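Local atomic coordinates of exodeoxyribonuclease (Neisseria meningitidis, PDB entry 2JC5), a protein that probably cleaves the DNA backbone at abasic sites as a magnesium- or manganese-dependent AP endonuclease of the ExoA family, acting in DNA repair. Residues 147-152 with 219-224. Residues are numbered along the deposited sequence; the frame is centred on the assembly and turned at random.
Sequences CGDWNI and RIDYQM. With BCN (bicine), chain C.
Antiparallel strand pairing joins residues 147-152 to 219-224 at the catalytic end of one sheet of the DNase I-like sandwich, where strand 143-147 runs out into the loop bearing Asp149 and Asn151. Gly148 and Tyr222 form the hydrogen-bonded pair, with Gly148 N to Tyr222 O at 3.1 Å and Tyr222 N to Gly148 O at 3.0 Å. Glycine suits this corner because its backbone angles leave no room for a side chain beside the Cys147 carbonyl oxygen. Past the corner, Ile220 O receives Trp150 N at 2.9 Å, and Asn151 N only weakly.

The two sides of the pairing differ in character. Asp149 and Asp221 stand on one side, their carboxylates like charges with OD1 atoms 4.2 Å apart. Each acid has a polar partner beyond the pair: Asp149 OD2 is hydrogen-bonded to Asn8, and Asp221 OD2 to Thr203 and His247. This is consistent with the predicted catalytic site of the family, in which Asp221 probably orients His247. Asn151, whose side chain leaves the backbone away from 219-224, helps line the bicine pocket.

On the other side, Tyr222 turns its edge to the face of the Trp150 five-membered ring in a T-shaped stack, centroids 4.9 Å apart and planes at 65°. Met224 lays CG against Trp150 CZ2 at 3.4 Å, and the bend at chi2 (-71°) brings its sulfur above the six-membered ring in a distant Met-aromatic contact. Helix 173-184 also packs on the indole, through Trp178 and Ile179. A tyrosine can both fill this apolar layer and tether the loop: Ile152 O lies at the edge of the ring, in its plane, and takes the Tyr222 OH bond at 2.7 Å, the hydroxyl standing 33° from the carbonyl plane.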
# COMPACT_ATOMS: atom_id res chain seq x y z
N CYS A 147 3.15 -3.22 2.25
CA CYS A 147 1.82 -2.86 1.81
C CYS A 147 1.83 -1.49 1.19
O CYS A 147 2.46 -0.58 1.72
CB CYS A 147 0.86 -2.76 2.98
SG CYS A 147 0.43 -4.26 3.77
N GLY A 148 1.05 -1.30 0.13
CA GLY A 148 0.66 0.04 -0.18
C GLY A 148 0.26 0.27 -1.61
O GLY A 148 -0.07 -0.66 -2.33
N ASP A 149 0.28 1.54 -1.96
CA ASP A 149 -0.10 2.00 -3.27
C ASP A 149 1.20 2.28 -4.01
O ASP A 149 1.92 3.21 -3.67
CB ASP A 149 -0.94 3.26 -3.14
CG ASP A 149 -1.32 3.89 -4.46
OD1 ASP A 149 -0.93 3.38 -5.53
OD2 ASP A 149 -2.03 4.92 -4.43
N TRP A 150 1.52 1.38 -4.93
CA TRP A 150 2.77 1.42 -5.67
C TRP A 150 2.63 2.20 -6.96
O TRP A 150 3.64 2.45 -7.63
CB TRP A 150 3.28 0.01 -5.96
CG TRP A 150 3.69 -0.77 -4.73
CD1 TRP A 150 2.90 -1.09 -3.66
CD2 TRP A 150 4.97 -1.33 -4.45
NE1 TRP A 150 3.62 -1.81 -2.73
CE2 TRP A 150 4.89 -1.99 -3.21
CE3 TRP A 150 6.19 -1.36 -5.15
CZ2 TRP A 150 5.98 -2.64 -2.64
CZ3 TRP A 150 7.25 -2.04 -4.59
CH2 TRP A 150 7.14 -2.65 -3.35
N ASN A 151 1.41 2.55 -7.34
CA ASN A 151 1.16 3.42 -8.51
C ASN A 151 1.72 2.85 -9.81
O ASN A 151 1.95 3.57 -10.78
CB ASN A 151 1.67 4.85 -8.23
CG ASN A 151 0.61 5.76 -7.64
OD1 ASN A 151 0.87 6.51 -6.69
ND2 ASN A 151 -0.57 5.71 -8.20
N ILE A 152 1.83 1.52 -9.87
CA ILE A 152 2.28 0.83 -11.09
C ILE A 152 1.46 -0.45 -11.23
O ILE A 152 1.35 -1.21 -10.28
CB ILE A 152 3.76 0.44 -11.03
CG1 ILE A 152 4.65 1.68 -10.86
CG2 ILE A 152 4.16 -0.32 -12.29
CD1 ILE A 152 6.07 1.32 -10.43
N ARG A 219 -4.89 -2.50 -10.96
CA ARG A 219 -4.34 -3.08 -9.75
C ARG A 219 -2.99 -2.40 -9.46
O ARG A 219 -1.95 -2.74 -10.04
CB ARG A 219 -4.15 -4.59 -9.87
CG ARG A 219 -3.75 -5.23 -8.55
CD ARG A 219 -3.72 -6.71 -8.66
NE ARG A 219 -2.60 -7.17 -9.46
CZ ARG A 219 -1.43 -7.57 -8.97
NH1 ARG A 219 -1.21 -7.58 -7.64
NH2 ARG A 219 -0.49 -7.98 -9.81
N ILE A 220 -3.04 -1.37 -8.62
CA ILE A 220 -1.84 -0.60 -8.26
C ILE A 220 -1.48 -0.70 -6.77
O ILE A 220 -0.46 -0.16 -6.36
CB ILE A 220 -1.95 0.86 -8.72
CG1 ILE A 220 -3.19 1.54 -8.13
CG2 ILE A 220 -1.93 0.94 -10.25
CD1 ILE A 220 -3.27 3.06 -8.40
N ASP A 221 -2.32 -1.40 -5.99
CA ASP A 221 -2.07 -1.65 -4.57
C ASP A 221 -1.60 -3.08 -4.44
O ASP A 221 -2.13 -3.97 -5.11
CB ASP A 221 -3.33 -1.40 -3.77
CG ASP A 221 -3.81 0.04 -3.88
OD1 ASP A 221 -3.33 0.89 -3.08
OD2 ASP A 221 -4.66 0.34 -4.75
N TYR A 222 -0.61 -3.29 -3.59
CA TYR A 222 0.04 -4.60 -3.44
C TYR A 222 0.32 -4.91 -1.99
O TYR A 222 0.49 -4.02 -1.16
CB TYR A 222 1.42 -4.63 -4.12
CG TYR A 222 1.48 -4.40 -5.59
CD1 TYR A 222 1.38 -3.12 -6.13
CD2 TYR A 222 1.71 -5.46 -6.47
CE1 TYR A 222 1.45 -2.92 -7.48
CE2 TYR A 222 1.80 -5.24 -7.82
CZ TYR A 222 1.68 -3.97 -8.32
OH TYR A 222 1.80 -3.77 -9.68
N GLN A 223 0.47 -6.20 -1.72
CA GLN A 223 1.25 -6.69 -0.58
C GLN A 223 2.42 -7.48 -1.15
O GLN A 223 2.22 -8.53 -1.75
CB GLN A 223 0.38 -7.53 0.36
CG GLN A 223 -0.72 -6.69 1.02
CD GLN A 223 -1.40 -7.33 2.25
OE1 GLN A 223 -0.87 -8.22 2.91
NE2 GLN A 223 -2.57 -6.82 2.56
N MET A 224 3.62 -6.91 -1.05
CA MET A 224 4.84 -7.60 -1.48
C MET A 224 5.44 -8.29 -0.27
O MET A 224 5.64 -7.65 0.75
CB MET A 224 5.87 -6.62 -2.06
CG MET A 224 5.44 -5.97 -3.36
SD MET A 224 5.45 -7.16 -4.73
CE MET A 224 5.39 -6.03 -6.12
N1 BCN C . -2.03 6.68 -11.77
C1 BCN C . -0.62 6.33 -11.46
C2 BCN C . 0.30 7.52 -11.55
O21 BCN C . 1.51 7.36 -11.20
O22 BCN C . -0.15 8.61 -11.95
C3 BCN C . -2.91 6.63 -10.59
C4 BCN C . -2.93 8.00 -9.94
O4 BCN C . -3.27 9.06 -10.87
C5 BCN C . -2.57 5.80 -12.87
C6 BCN C . -3.63 6.54 -13.68
O6 BCN C . -3.28 7.91 -13.89